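Local coordinates for predicted protein (PDB 4MEA), which probably hydrolyses epoxides as a secreted, Cif-like virulence factor of the alpha/beta hydrolase fold, at residues Phe167-Tyr172 against Trp181-Phe186. Numbering follows the deposited sequence.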
ATOM      1  N   PHE A 167      -5.801  11.294  -5.186  1.00  6.72           N
ATOM      2  CA  PHE A 167      -5.130  11.755  -3.978  1.00  8.05           C
ATOM      3  C   PHE A 167      -5.987  11.459  -2.746  1.00 11.77           C
ATOM      4  O   PHE A 167      -5.658  11.877  -1.624  1.00  9.39           O
ATOM      5  CB  PHE A 167      -4.869  13.263  -4.049  1.00  7.19           C
ATOM      6  CG  PHE A 167      -3.796  13.650  -5.030  1.00 10.99           C
ATOM      7  CD1 PHE A 167      -2.741  12.797  -5.295  1.00  7.90           C
ATOM      8  CD2 PHE A 167      -3.843  14.873  -5.681  1.00 17.66           C
ATOM      9  CE1 PHE A 167      -1.742  13.155  -6.202  1.00 17.09           C
ATOM     10  CE2 PHE A 167      -2.845  15.244  -6.585  1.00 16.40           C
ATOM     11  CZ  PHE A 167      -1.798  14.383  -6.844  1.00 14.90           C
ATOM     12  N   GLU A 168      -7.089  10.747  -2.958  1.00 13.29           N
ATOM     13  CA  GLU A 168      -8.051  10.496  -1.883  1.00  9.60           C
ATOM     14  C   GLU A 168      -8.397   9.019  -1.676  1.00 10.34           C
ATOM     15  O   GLU A 168      -8.838   8.637  -0.589  1.00 11.04           O
ATOM     16  CB  GLU A 168      -9.326  11.309  -2.121  1.00 14.03           C
ATOM     17  CG  GLU A 168      -9.092  12.813  -2.070  1.00 25.44           C
ATOM     18  CD  GLU A 168     -10.246  13.606  -2.653  1.00 46.06           C
ATOM     19  OE1 GLU A 168     -11.210  12.983  -3.150  1.00 48.39           O
ATOM     20  OE2 GLU A 168     -10.184  14.856  -2.620  1.00 57.10           O
ATOM     21  N   TYR A 169      -8.209   8.181  -2.696  1.00  8.46           N
ATOM     22  CA  TYR A 169      -8.581   6.765  -2.540  1.00  8.93           C
ATOM     23  C   TYR A 169      -7.867   6.197  -1.324  1.00  4.72           C
ATOM     24  O   TYR A 169      -6.650   6.343  -1.194  1.00 10.04           O
ATOM     25  CB  TYR A 169      -8.248   5.935  -3.789  1.00  8.84           C
ATOM     26  CG  TYR A 169      -8.883   6.455  -5.060  1.00  5.85           C
ATOM     27  CD1 TYR A 169     -10.217   6.860  -5.085  1.00 11.28           C
ATOM     28  CD2 TYR A 169      -8.139   6.555  -6.235  1.00  8.34           C
ATOM     29  CE1 TYR A 169     -10.793   7.347  -6.255  1.00  8.05           C
ATOM     30  CE2 TYR A 169      -8.695   7.051  -7.394  1.00 12.56           C
ATOM     31  CZ  TYR A 169     -10.020   7.441  -7.402  1.00 10.43           C
ATOM     32  OH  TYR A 169     -10.563   7.919  -8.565  1.00 11.72           O
ATOM     33  N   PRO A 170      -8.621   5.549  -0.422  1.00  9.03           N
ATOM     34  CA  PRO A 170      -8.067   5.113   0.863  1.00  7.06           C
ATOM     35  C   PRO A 170      -7.159   3.881   0.761  1.00  6.55           C
ATOM     36  O   PRO A 170      -7.363   3.004  -0.086  1.00  8.61           O
ATOM     37  CB  PRO A 170      -9.315   4.798   1.694  1.00 11.25           C
ATOM     38  CG  PRO A 170     -10.344   4.416   0.698  1.00 14.22           C
ATOM     39  CD  PRO A 170     -10.059   5.240  -0.545  1.00 13.00           C
ATOM     40  N   GLY A 171      -6.149   3.816   1.619  1.00  7.10           N
ATOM     41  CA  GLY A 171      -5.273   2.658   1.629  1.00  6.84           C
ATOM     42  C   GLY A 171      -5.934   1.461   2.283  1.00  9.40           C
ATOM     43  O   GLY A 171      -5.592   0.306   1.998  1.00  8.14           O
ATOM     44  N   TYR A 172      -6.897   1.727   3.158  1.00  3.58           N
ATOM     45  CA  TYR A 172      -7.489   0.654   3.954  1.00  4.93           C
ATOM     46  C   TYR A 172      -8.989   0.887   4.145  1.00 10.09           C
ATOM     47  O   TYR A 172      -9.446   2.031   4.219  1.00  8.06           O
ATOM     48  CB  TYR A 172      -6.772   0.538   5.303  1.00  1.82           C
ATOM     49  CG  TYR A 172      -7.180  -0.661   6.142  1.00  3.28           C
ATOM     50  CD1 TYR A 172      -6.865  -1.955   5.739  1.00  7.70           C
ATOM     51  CD2 TYR A 172      -7.881  -0.495   7.340  1.00  2.03           C
ATOM     52  CE1 TYR A 172      -7.228  -3.050   6.503  1.00  7.17           C
ATOM     53  CE2 TYR A 172      -8.247  -1.592   8.116  1.00  5.72           C
ATOM     54  CZ  TYR A 172      -7.918  -2.868   7.683  1.00  8.16           C
ATOM     55  OH  TYR A 172      -8.271  -3.968   8.432  1.00  4.38           O
ATOM     56  N   TRP A 181      -4.167   1.747  -1.833  1.00  4.19           N
ATOM     57  CA  TRP A 181      -2.894   1.254  -1.282  1.00  3.87           C
ATOM     58  C   TRP A 181      -1.825   1.011  -2.346  1.00 10.59           C
ATOM     59  O   TRP A 181      -0.658   1.378  -2.157  1.00  7.33           O
ATOM     60  CB  TRP A 181      -3.065   0.030  -0.350  1.00  3.12           C
ATOM     61  CG  TRP A 181      -3.062  -1.335  -1.022  1.00  4.41           C
ATOM     62  CD1 TRP A 181      -4.160  -2.098  -1.340  1.00  8.80           C
ATOM     63  CD2 TRP A 181      -1.912  -2.103  -1.433  1.00 11.08           C
ATOM     64  NE1 TRP A 181      -3.765  -3.275  -1.943  1.00  7.61           N
ATOM     65  CE2 TRP A 181      -2.393  -3.306  -2.006  1.00 12.15           C
ATOM     66  CE3 TRP A 181      -0.526  -1.886  -1.380  1.00  3.02           C
ATOM     67  CZ2 TRP A 181      -1.540  -4.281  -2.526  1.00  7.59           C
ATOM     68  CZ3 TRP A 181       0.320  -2.860  -1.895  1.00  5.01           C
ATOM     69  CH2 TRP A 181      -0.192  -4.045  -2.460  1.00 10.75           C
ATOM     70  N   HIS A 182      -2.206   0.437  -3.482  1.00  3.28           N
ATOM     71  CA  HIS A 182      -1.179   0.139  -4.468  1.00  7.04           C
ATOM     72  C   HIS A 182      -0.605   1.403  -5.127  1.00  7.65           C
ATOM     73  O   HIS A 182       0.539   1.396  -5.568  1.00  7.45           O
ATOM     74  CB  HIS A 182      -1.650  -0.892  -5.500  1.00  6.04           C
ATOM     75  CG  HIS A 182      -2.529  -0.327  -6.571  1.00 12.14           C
ATOM     76  ND1 HIS A 182      -3.843   0.019  -6.347  1.00 13.21           N
ATOM     77  CD2 HIS A 182      -2.281  -0.050  -7.872  1.00  9.88           C
ATOM     78  CE1 HIS A 182      -4.367   0.489  -7.466  1.00 19.39           C
ATOM     79  NE2 HIS A 182      -3.441   0.454  -8.407  1.00  8.41           N
ATOM     80  N   PHE A 183      -1.373   2.489  -5.175  1.00  7.20           N
ATOM     81  CA  PHE A 183      -0.839   3.723  -5.743  1.00 11.31           C
ATOM     82  C   PHE A 183       0.337   4.218  -4.896  1.00  9.36           C
ATOM     83  O   PHE A 183       1.279   4.826  -5.417  1.00 11.58           O
ATOM     84  CB  PHE A 183      -1.913   4.816  -5.875  1.00  7.56           C
ATOM     85  CG  PHE A 183      -3.009   4.493  -6.863  1.00 14.71           C
ATOM     86  CD1 PHE A 183      -2.784   4.581  -8.229  1.00 16.42           C
ATOM     87  CD2 PHE A 183      -4.278   4.140  -6.424  1.00 16.96           C
ATOM     88  CE1 PHE A 183      -3.795   4.300  -9.145  1.00 12.72           C
ATOM     89  CE2 PHE A 183      -5.291   3.863  -7.335  1.00 15.09           C
ATOM     90  CZ  PHE A 183      -5.044   3.947  -8.702  1.00 15.69           C
ATOM     91  N   GLY A 184       0.284   3.941  -3.593  1.00  8.29           N
ATOM     92  CA  GLY A 184       1.376   4.290  -2.698  1.00  5.50           C
ATOM     93  C   GLY A 184       2.539   3.316  -2.768  1.00  8.22           C
ATOM     94  O   GLY A 184       3.696   3.718  -2.928  1.00  5.96           O
ATOM     95  N   TYR A 185       2.245   2.027  -2.627  1.00  3.04           N
ATOM     96  CA  TYR A 185       3.295   1.006  -2.662  1.00  5.55           C
ATOM     97  C   TYR A 185       4.095   1.076  -3.968  1.00  5.92           C
ATOM     98  O   TYR A 185       5.329   1.019  -3.950  1.00  7.14           O
ATOM     99  CB  TYR A 185       2.689  -0.391  -2.467  1.00  8.15           C
ATOM    100  CG  TYR A 185       3.673  -1.552  -2.587  1.00  6.71           C
ATOM    101  CD1 TYR A 185       4.823  -1.615  -1.795  1.00 12.21           C
ATOM    102  CD2 TYR A 185       3.425  -2.597  -3.457  1.00  4.77           C
ATOM    103  CE1 TYR A 185       5.704  -2.694  -1.889  1.00 10.31           C
ATOM    104  CE2 TYR A 185       4.301  -3.680  -3.562  1.00  7.70           C
ATOM    105  CZ  TYR A 185       5.437  -3.717  -2.783  1.00 10.06           C
ATOM    106  OH  TYR A 185       6.295  -4.792  -2.879  1.00  7.45           O
ATOM    107  N   PHE A 186       3.396   1.239  -5.092  1.00  8.22           N
ATOM    108  CA  PHE A 186       4.047   1.246  -6.406  1.00  8.49           C
ATOM    109  C   PHE A 186       4.881   2.512  -6.669  1.00 12.02           C
ATOM    110  O   PHE A 186       5.674   2.548  -7.602  1.00 10.22           O
ATOM    111  CB  PHE A 186       3.027   1.043  -7.539  1.00  4.93           C
ATOM    112  CG  PHE A 186       2.416  -0.343  -7.590  1.00  9.68           C
ATOM    113  CD1 PHE A 186       2.929  -1.383  -6.829  1.00  8.82           C
ATOM    114  CD2 PHE A 186       1.333  -0.608  -8.428  1.00  9.50           C
ATOM    115  CE1 PHE A 186       2.368  -2.664  -6.898  1.00  7.48           C
ATOM    116  CE2 PHE A 186       0.756  -1.888  -8.490  1.00  2.71           C
ATOM    117  CZ  PHE A 186       1.284  -2.909  -7.728  1.00  4.83           C
TER
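The phenol ring of Y169 meets the phenyl ring of F183 obliquely, CD2 of Y169 lying 4.1 Å from CE2 of F183. The pair is an apolar van der Waals contact. Both side chains leave the backbone towards the opposite segment. In each, CG lies anti to the carbonyl carbon (chi1 -56° in Y169, -66° in F183), which brings the two rings together between the loop and the helix 181-185. One face of the F183 ring is taken by its neighbour H182, whose CE1 stands 3.5 Å above the phenyl plane, offset toward the rim.

At the start of the helix the two backbones are nearest, G171 CA and W181 CA being 4.0 Å apart. Here W181 touches through CB, which is 3.5 Å from G171 O, while the indole leads away and meets F188 of the second subunit. P170 O remains 3.9 Å from W181 N; instead, backbone hydrogen bonds join P170 to G180 and G171 to G178, beyond the open end of the small hairpin 172-173/176-177. On the loop side, Y169 also rests on P160, D163 and L179.

With 163 Å² buried and neither a hydrogen bond nor a salt bridge between the two segments, their direct association rests on shape and apolar packing, whereas backbone hydrogen bonds to G178 and G180, just ahead of the helix, add polar ties nearby.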